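Local coordinates for protein periplasmic beta-glucosidase (Pseudomonas aeruginosa, PDB 6R5R) that probably hydrolyses terminal, non-reducing beta-D-glucosyl residues, releasing beta-D-glucose in the periplasm, at residues N52-P57 against H77-A82; A431-D436 against P448-D453. The protein carries 1 engineered substitution. All blocks are in the same frame, centred on the assembly; numbering follows the deposited sequence.

Contacts 1 and 2 come in series along the chain and lie in different domains of this family 3 glycosidase. Contact 1 belongs to the N-terminal, TIM-barrel-like domain, where it joins the ends of the neighbouring parallel strands 49-51 and 76-79 and opens onto two bound glucose units. Contact 2 belongs to the C-terminal domain, where it ties together two loops beyond strand 424-428, at the edge of a mixed sheet. Their centres are 30 Å apart and their nearest atoms about 12 Å apart, without touching. Together they illustrate two uses of loops after strands: contact 1 supplies sugar-binding groups, whereas contact 2 is structural packing away from the annotated sites.

Contact 1: N52-P57 against H77-A82; sequences NTVTRP and HAYDVA. With BGC (beta-D-glucopyranose), chain D; BGC (beta-D-glucopyranose), chain C.
Asn52 and Tyr79 have the closest alpha carbons across the contact, 5.3 Å from CA to CA, and the backbones are joined by a hydrogen bond from Asn52 N to Ala78 O of 3.1 Å. The same carbonyl also faces a water held by Thr53 N, which carries the link one residue further. Tyr79 presents its ring to two different partners. Over one face lies Val54 CG1, 3.4 Å from the centroid of the Tyr79 ring and only 7° off its normal, a well-centred CH-pi contact. At the ring edge, in plane, Asn52 OD1 sits 3.4 Å from Tyr79 CD1, with the amide turned almost perpendicular to the ring (86°). With CG of Asn52 anti to its carbonyl carbon (chi1 -75°), the amide swings back toward strand 76-79 and on to the sugar: Asn52 ND2 donates to O3 of the chain C glucose at 2.9 Å. Two waters lie between Asn52 OD1 and Asp80 OD2, and one of them also reaches that sugar hydroxyl. Asp80 grips the chain D glucose with both carboxylate oxygens, OD1 taking O2 at 2.5 Å and OD2 taking O3 at 2.7 Å. Lys177, itself hydrogen-bonded to bound glucose, forms a salt bridge with Asp80 OD1. Asn52 and Asp80 thus form part of the glucose pocket at the C-terminal ends of barrel strands, the customary place for a TIM-barrel active site. The contact closes a beta-alpha-beta unit: strand 49-51 leads through this loop into helix 56-66, against which Thr53 and His77 pack through Met62, and the chain returns in strand 76-79, whose other neighbour is strand 122-123.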
ATOM      1  N   ASN B  52     -23.524 -13.641  21.059  1.00 13.13           N
ATOM      2  CA  ASN B  52     -24.058 -12.350  21.560  1.00 12.95           C
ATOM      3  C   ASN B  52     -25.187 -12.509  22.591  1.00 13.70           C
ATOM      4  O   ASN B  52     -25.741 -11.451  22.962  1.00 16.78           O
ATOM      5  CB  ASN B  52     -24.522 -11.458  20.417  1.00 13.34           C
ATOM      6  CG  ASN B  52     -23.389 -10.823  19.650  1.00 16.51           C
ATOM      7  OD1 ASN B  52     -22.248 -10.899  20.080  1.00 16.67           O
ATOM      8  ND2 ASN B  52     -23.730 -10.243  18.511  1.00 16.04           N
ATOM      9  N   THR B  53     -25.376 -13.685  23.184  1.00 12.40           N
ATOM     10  CA  THR B  53     -26.223 -13.849  24.408  1.00 14.65           C
ATOM     11  C   THR B  53     -25.264 -14.081  25.572  1.00 14.41           C
ATOM     12  O   THR B  53     -24.494 -15.032  25.464  1.00 14.43           O
ATOM     13  CB  THR B  53     -27.247 -14.983  24.247  1.00 16.39           C
ATOM     14  OG1 THR B  53     -28.226 -14.534  23.309  1.00 15.92           O
ATOM     15  CG2 THR B  53     -27.945 -15.295  25.556  1.00 16.72           C
ATOM     16  N   VAL B  54     -25.266 -13.191  26.567  1.00 14.54           N
ATOM     17  CA  VAL B  54     -24.048 -13.083  27.427  1.00 15.91           C
ATOM     18  C   VAL B  54     -24.373 -13.043  28.913  1.00 17.49           C
ATOM     19  O   VAL B  54     -23.455 -12.684  29.675  1.00 18.04           O
ATOM     20  CB  VAL B  54     -23.240 -11.845  27.010  1.00 16.41           C
ATOM     21  CG1 VAL B  54     -22.853 -11.944  25.531  1.00 18.12           C
ATOM     22  CG2 VAL B  54     -24.006 -10.561  27.251  1.00 16.93           C
ATOM     23  N   THR B  55     -25.591 -13.356  29.342  1.00 17.09           N
ATOM     24  CA  THR B  55     -25.840 -13.469  30.807  1.00 19.58           C
ATOM     25  C   THR B  55     -26.306 -14.889  31.145  1.00 19.16           C
ATOM     26  O   THR B  55     -26.936 -15.592  30.288  1.00 18.31           O
ATOM     27  CB  THR B  55     -26.864 -12.454  31.288  1.00 20.37           C
ATOM     28  OG1 THR B  55     -28.147 -12.898  30.869  1.00 23.64           O
ATOM     29  CG2 THR B  55     -26.609 -11.052  30.780  1.00 22.02           C
ATOM     30  N   ARG B  56     -26.097 -15.278  32.380  1.00 18.39           N
ATOM     31  CA  ARG B  56     -26.380 -16.660  32.795  1.00 20.37           C
ATOM     32  C   ARG B  56     -27.862 -16.989  32.590  1.00 19.46           C
ATOM     33  O   ARG B  56     -28.185 -18.055  32.047  1.00 19.01           O
ATOM     34  CB  ARG B  56     -25.979 -16.972  34.235  1.00 24.89           C
ATOM     35  CG  ARG B  56     -26.573 -18.308  34.677  1.00 29.06           C
ATOM     36  CD  ARG B  56     -26.526 -18.474  36.173  1.00 32.72           C
ATOM     37  NE  ARG B  56     -25.189 -18.899  36.507  1.00 32.41           N
ATOM     38  CZ  ARG B  56     -24.849 -19.427  37.672  1.00 34.81           C
ATOM     39  NH1 ARG B  56     -25.752 -19.562  38.633  1.00 34.95           N
ATOM     40  NH2 ARG B  56     -23.607 -19.817  37.854  1.00 32.11           N
ATOM     41  N   PRO B  57     -28.819 -16.158  33.039  1.00 22.00           N
ATOM     42  CA  PRO B  57     -30.232 -16.523  32.888  1.00 23.23           C
ATOM     43  C   PRO B  57     -30.658 -16.662  31.420  1.00 21.59           C
ATOM     44  O   PRO B  57     -31.458 -17.526  31.121  1.00 20.82           O
ATOM     45  CB  PRO B  57     -31.030 -15.387  33.542  1.00 23.26           C
ATOM     46  CG  PRO B  57     -30.009 -14.499  34.256  1.00 27.21           C
ATOM     47  CD  PRO B  57     -28.616 -15.002  33.935  1.00 23.89           C
ATOM     48  N   HIS B  77     -22.186 -21.292  23.410  1.00 11.76           N
ATOM     49  CA  HIS B  77     -22.464 -19.831  23.426  1.00 12.08           C
ATOM     50  C   HIS B  77     -21.151 -19.086  23.313  1.00 12.54           C
ATOM     51  O   HIS B  77     -20.202 -19.396  24.081  1.00 12.65           O
ATOM     52  CB  HIS B  77     -23.229 -19.421  24.675  1.00 13.04           C
ATOM     53  CG  HIS B  77     -24.661 -19.831  24.617  1.00 13.55           C
ATOM     54  ND1 HIS B  77     -25.043 -21.110  24.945  1.00 15.36           N
ATOM     55  CD2 HIS B  77     -25.782 -19.134  24.312  1.00 15.01           C
ATOM     56  CE1 HIS B  77     -26.368 -21.193  24.789  1.00 14.72           C
ATOM     57  NE2 HIS B  77     -26.844 -20.022  24.398  1.00 14.28           N
ATOM     58  N   ALA B  78     -21.082 -18.205  22.330  1.00 11.26           N
ATOM     59  CA  ALA B  78     -19.856 -17.439  22.031  1.00 12.57           C
ATOM     60  C   ALA B  78     -20.087 -15.943  22.164  1.00 11.83           C
ATOM     61  O   ALA B  78     -21.239 -15.427  22.072  1.00 12.52           O
ATOM     62  CB  ALA B  78     -19.357 -17.772  20.646  1.00 12.92           C
ATOM     63  N   TYR B  79     -18.977 -15.210  22.263  1.00 11.35           N
ATOM     64  CA  TYR B  79     -18.974 -13.750  22.334  1.00 11.51           C
ATOM     65  C   TYR B  79     -17.612 -13.209  21.903  1.00 12.27           C
ATOM     66  O   TYR B  79     -16.649 -13.949  21.853  1.00 13.49           O
ATOM     67  CB  TYR B  79     -19.355 -13.266  23.723  1.00 12.62           C
ATOM     68  CG  TYR B  79     -19.753 -11.829  23.893  1.00 12.99           C
ATOM     69  CD1 TYR B  79     -20.547 -11.162  22.975  1.00 14.38           C
ATOM     70  CD2 TYR B  79     -19.354 -11.140  25.030  1.00 14.06           C
ATOM     71  CE1 TYR B  79     -20.942  -9.854  23.158  1.00 15.72           C
ATOM     72  CE2 TYR B  79     -19.755  -9.830  25.239  1.00 14.84           C
ATOM     73  CZ  TYR B  79     -20.524  -9.185  24.284  1.00 16.72           C
ATOM     74  OH  TYR B  79     -20.969  -7.904  24.449  1.00 20.63           O
ATOM     75  N   ASP B  80     -17.594 -11.908  21.649  1.00 13.43           N
ATOM     76  CA  ASP B  80     -16.379 -11.161  21.258  1.00 13.85           C
ATOM     77  C   ASP B  80     -15.702 -10.644  22.526  1.00 13.31           C
ATOM     78  O   ASP B  80     -15.787  -9.455  22.832  1.00 13.49           O
ATOM     79  CB  ASP B  80     -16.735 -10.073  20.266  1.00 16.05           C
ATOM     80  CG  ASP B  80     -16.986 -10.643  18.871  1.00 18.38           C
ATOM     81  OD1 ASP B  80     -16.049 -11.301  18.331  1.00 19.31           O
ATOM     82  OD2 ASP B  80     -18.131 -10.439  18.350  1.00 19.51           O
ATOM     83  N   VAL B  81     -15.070 -11.544  23.251  1.00 13.27           N
ATOM     84  CA  VAL B  81     -14.311 -11.197  24.473  1.00 14.12           C
ATOM     85  C   VAL B  81     -12.884 -10.980  24.008  1.00 14.61           C
ATOM     86  O   VAL B  81     -12.119 -11.945  23.925  1.00 16.49           O
ATOM     87  CB  VAL B  81     -14.454 -12.292  25.537  1.00 14.25           C
ATOM     88  CG1 VAL B  81     -13.676 -11.934  26.767  1.00 15.81           C
ATOM     89  CG2 VAL B  81     -15.917 -12.505  25.892  1.00 15.78           C
ATOM     90  N   ALA B  82     -12.636  -9.790  23.528  1.00 13.84           N
ATOM     91  CA  ALA B  82     -11.384  -9.473  22.806  1.00 15.24           C
ATOM     92  C   ALA B  82     -10.276  -9.025  23.766  1.00 13.59           C
ATOM     93  O   ALA B  82      -9.133  -9.436  23.601  1.00 14.50           O
ATOM     94  CB  ALA B  82     -11.712  -8.412  21.796  1.00 17.17           C
TER
HETATM   95  C2  BGC D   1     -16.228 -10.744  15.223  1.00 15.48           C
HETATM   96  C3  BGC D   1     -17.647 -11.037  14.706  1.00 16.65           C
HETATM   97  C4  BGC D   1     -18.085  -9.743  14.023  1.00 16.50           C
HETATM   98  C5  BGC D   1     -17.132  -9.425  12.873  1.00 16.63           C
HETATM   99  C6  BGC D   1     -17.511  -8.215  12.026  1.00 17.83           C
HETATM  100  C1  BGC D   1     -15.279 -10.282  14.117  1.00 15.47           C
HETATM  101  O1  BGC D   1     -14.017 -10.002  14.706  1.00 16.76           O
HETATM  102  O2  BGC D   1     -15.660 -11.871  15.921  1.00 17.39           O
HETATM  103  O3  BGC D   1     -18.512 -11.294  15.861  1.00 20.06           O
HETATM  104  O4  BGC D   1     -19.355  -9.925  13.503  1.00 18.86           O
HETATM  105  O5  BGC D   1     -15.845  -9.140  13.449  1.00 16.26           O
HETATM  106  O6  BGC D   1     -16.417  -8.034  11.088  1.00 20.57           O
HETATM  107  C2  BGC C   2     -20.670  -9.184  15.497  1.00 23.87           C
HETATM  108  C3  BGC C   2     -21.820  -8.270  15.823  1.00 24.10           C
HETATM  109  C4  BGC C   2     -21.459  -6.859  15.351  1.00 22.99           C
HETATM  110  C5  BGC C   2     -21.063  -6.848  13.871  1.00 23.95           C
HETATM  111  C6  BGC C   2     -20.616  -5.453  13.462  1.00 24.94           C
HETATM  112  C1  BGC C   2     -20.398  -9.048  14.007  1.00 20.92           C
HETATM  113  O2  BGC C   2     -21.101 -10.519  15.839  1.00 24.86           O
HETATM  114  O3  BGC C   2     -21.964  -8.329  17.259  1.00 21.34           O
HETATM  115  O4  BGC C   2     -22.631  -6.053  15.519  1.00 29.33           O
HETATM  116  O5  BGC C   2     -19.963  -7.753  13.658  1.00 21.15           O
HETATM  117  O6  BGC C   2     -20.135  -5.622  12.130  1.00 27.54           O
HETATM  118  O   HOH W   1     -20.071 -12.332  19.450  1.00 22.58           O
HETATM  119  O   HOH W   2     -20.159  -8.958  19.281  1.00 24.61           O
HETATM  120  O   HOH W   3     -23.814 -16.208  23.103  1.00 14.36           O

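Contact 2: A431-D436 against P448-D453; sequences ANVSGD and PEVEVD
Asn432 meets the backbone of Asp453 with both ends of its side-chain amide, so that a single residue is gripped through its N-H and its C=O. Asp453 N donates to Asn432 OD1 at 2.8 Å, tilted 23° from the carbonyl plane of the amide. The return bond, from Asn432 ND2 to Asp453 O, is longer at 3.2 Å but virtually straight (178°), and it arrives in the plane of the Asp453 carbonyl, on a lone pair of that oxygen. Two bonds of opposite sense hold the amide against rotation and settle which end is oxygen. A short way along, Val433 CG1 presses on Val450 CG1 at 3.3 Å, closer than usual for two methyls; Val433 chi1 of 68° sets that branch between its own N and carbonyl carbon, against the facing valine. Between these two points a water accepts from Val433 N and donates to Glu451 O. The joined loops flank helix 437-443 in the family 3 C-terminal domain, one entering it from edge strand 424-428 and the other leaving it. An ST turn at Ser434, whose OG accepts from Asp436 N at 3.0 Å, shapes the entry, and Asp436 is the N-cap. Lys429 donates to Glu451 O and weakly to Asn432 OD1, while the Asp453 carboxylate turns to a salt bridge with Arg455. Met460 of helix 457-469 packs on both Asn432 and Asp453, and Leu440 of helix 437-443 on Val450.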
ATOM      1  N   ALA B 431     -12.153  21.230  23.806  1.00 19.00           N
ATOM      2  CA  ALA B 431     -12.604  20.981  22.426  1.00 17.26           C
ATOM      3  C   ALA B 431     -13.472  19.745  22.412  1.00 18.69           C
ATOM      4  O   ALA B 431     -13.331  18.913  23.287  1.00 18.80           O
ATOM      5  CB  ALA B 431     -11.423  20.770  21.483  1.00 18.67           C
ATOM      6  N   ASN B 432     -14.310  19.646  21.410  1.00 17.60           N
ATOM      7  CA  ASN B 432     -14.995  18.375  21.100  1.00 18.58           C
ATOM      8  C   ASN B 432     -13.954  17.437  20.464  1.00 16.13           C
ATOM      9  O   ASN B 432     -12.867  17.888  20.008  1.00 16.82           O
ATOM     10  CB  ASN B 432     -16.224  18.567  20.245  1.00 19.63           C
ATOM     11  CG  ASN B 432     -17.403  19.122  21.022  1.00 22.83           C
ATOM     12  OD1 ASN B 432     -17.680  18.679  22.137  1.00 22.47           O
ATOM     13  ND2 ASN B 432     -18.114  20.062  20.404  1.00 25.46           N
ATOM     14  N   VAL B 433     -14.282  16.158  20.424  1.00 17.50           N
ATOM     15  CA  VAL B 433     -13.312  15.168  19.875  1.00 17.09           C
ATOM     16  C   VAL B 433     -13.062  15.461  18.404  1.00 18.50           C
ATOM     17  O   VAL B 433     -11.944  15.169  17.902  1.00 18.93           O
ATOM     18  CB  VAL B 433     -13.737  13.727  20.151  1.00 19.37           C
ATOM     19  CG1 VAL B 433     -14.956  13.290  19.416  1.00 21.20           C
ATOM     20  CG2 VAL B 433     -12.576  12.769  19.843  1.00 25.77           C
ATOM     21  N   SER B 434     -14.070  15.965  17.687  1.00 15.49           N
ATOM     22  CA  SER B 434     -13.918  16.438  16.300  1.00 17.30           C
ATOM     23  C   SER B 434     -14.681  17.744  16.144  1.00 16.27           C
ATOM     24  O   SER B 434     -15.720  17.891  16.797  1.00 19.57           O
ATOM     25  CB  SER B 434     -14.436  15.414  15.307  1.00 17.24           C
ATOM     26  OG  SER B 434     -14.325  15.839  13.950  1.00 19.09           O
ATOM     27  N   GLY B 435     -14.166  18.599  15.272  1.00 19.07           N
ATOM     28  CA  GLY B 435     -14.856  19.823  14.829  1.00 23.91           C
ATOM     29  C   GLY B 435     -15.714  19.601  13.588  1.00 23.16           C
ATOM     30  O   GLY B 435     -16.353  20.564  13.099  1.00 25.60           O
ATOM     31  N   ASP B 436     -15.655  18.410  12.997  1.00 21.43           N
ATOM     32  CA  ASP B 436     -16.344  18.105  11.726  1.00 21.58           C
ATOM     33  C   ASP B 436     -17.677  17.452  12.026  1.00 22.31           C
ATOM     34  O   ASP B 436     -17.685  16.348  12.568  1.00 20.40           O
ATOM     35  CB  ASP B 436     -15.427  17.233  10.872  1.00 22.62           C
ATOM     36  CG  ASP B 436     -15.965  16.986   9.476  1.00 28.20           C
ATOM     37  OD1 ASP B 436     -17.195  16.936   9.320  1.00 33.34           O
ATOM     38  OD2 ASP B 436     -15.114  16.817   8.576  1.00 32.79           O
ATOM     39  N   PRO B 448     -25.320   6.949  21.023  1.00 36.90           N
ATOM     40  CA  PRO B 448     -24.676   8.162  21.513  1.00 34.04           C
ATOM     41  C   PRO B 448     -23.291   7.803  22.077  1.00 31.19           C
ATOM     42  O   PRO B 448     -23.229   7.284  23.151  1.00 33.27           O
ATOM     43  CB  PRO B 448     -25.632   8.663  22.611  1.00 35.74           C
ATOM     44  CG  PRO B 448     -26.858   7.762  22.517  1.00 35.26           C
ATOM     45  CD  PRO B 448     -26.386   6.465  21.915  1.00 35.71           C
ATOM     46  N   GLU B 449     -22.222   7.989  21.310  1.00 25.54           N
ATOM     47  CA  GLU B 449     -20.882   7.505  21.740  1.00 25.67           C
ATOM     48  C   GLU B 449     -19.976   8.664  22.113  1.00 21.12           C
ATOM     49  O   GLU B 449     -18.975   8.420  22.798  1.00 23.87           O
ATOM     50  CB  GLU B 449     -20.247   6.695  20.610  1.00 28.04           C
ATOM     51  CG  GLU B 449     -21.105   5.522  20.191  1.00 32.02           C
ATOM     52  CD  GLU B 449     -21.045   4.305  21.095  1.00 37.80           C
ATOM     53  OE1 GLU B 449     -20.593   4.446  22.252  1.00 43.71           O
ATOM     54  OE2 GLU B 449     -21.435   3.200  20.617  1.00 42.79           O
ATOM     55  N   VAL B 450     -20.261   9.846  21.592  1.00 19.77           N
ATOM     56  CA  VAL B 450     -19.413  11.045  21.747  1.00 21.81           C
ATOM     57  C   VAL B 450     -20.316  12.177  22.226  1.00 25.19           C
ATOM     58  O   VAL B 450     -21.246  12.546  21.481  1.00 26.99           O
ATOM     59  CB  VAL B 450     -18.741  11.421  20.421  1.00 25.43           C
ATOM     60  CG1 VAL B 450     -18.064  12.784  20.507  1.00 29.71           C
ATOM     61  CG2 VAL B 450     -17.738  10.336  20.035  1.00 26.89           C
ATOM     62  N   GLU B 451     -19.943  12.751  23.363  1.00 25.31           N
ATOM     63  CA  GLU B 451     -20.679  13.897  23.932  1.00 29.51           C
ATOM     64  C   GLU B 451     -20.293  15.117  23.122  1.00 28.97           C
ATOM     65  O   GLU B 451     -19.114  15.469  23.053  1.00 29.32           O
ATOM     66  CB  GLU B 451     -20.374  14.074  25.412  1.00 32.99           C
ATOM     67  CG  GLU B 451     -21.336  15.046  26.058  1.00 39.79           C
ATOM     68  CD  GLU B 451     -21.217  15.054  27.571  1.00 46.17           C
ATOM     69  OE1 GLU B 451     -20.188  15.535  28.058  1.00 51.75           O
ATOM     70  OE2 GLU B 451     -22.138  14.553  28.250  1.00 48.20           O
ATOM     71  N   VAL B 452     -21.283  15.766  22.517  1.00 28.51           N
ATOM     72  CA  VAL B 452     -20.991  16.966  21.714  1.00 26.81           C
ATOM     73  C   VAL B 452     -21.342  18.163  22.585  1.00 31.36           C
ATOM     74  O   VAL B 452     -22.533  18.314  22.932  1.00 28.80           O
ATOM     75  CB  VAL B 452     -21.742  16.939  20.383  1.00 26.86           C
ATOM     76  CG1 VAL B 452     -21.435  18.193  19.592  1.00 29.28           C
ATOM     77  CG2 VAL B 452     -21.382  15.677  19.596  1.00 28.09           C
ATOM     78  N   ASP B 453     -20.321  18.852  23.062  1.00 29.51           N
ATOM     79  CA  ASP B 453     -20.535  20.089  23.845  1.00 30.90           C
ATOM     80  C   ASP B 453     -21.229  21.070  22.909  1.00 29.21           C
ATOM     81  O   ASP B 453     -20.792  21.281  21.777  1.00 30.76           O
ATOM     82  CB  ASP B 453     -19.221  20.610  24.401  1.00 31.91           C
ATOM     83  CG  ASP B 453     -19.412  21.658  25.470  1.00 34.07           C
ATOM     84  OD1 ASP B 453     -20.056  22.673  25.169  1.00 29.76           O
ATOM     85  OD2 ASP B 453     -18.880  21.462  26.586  1.00 35.53           O
TER
HETATM   86  O   HOH W   4     -16.409  15.415  22.205  1.00 21.60           O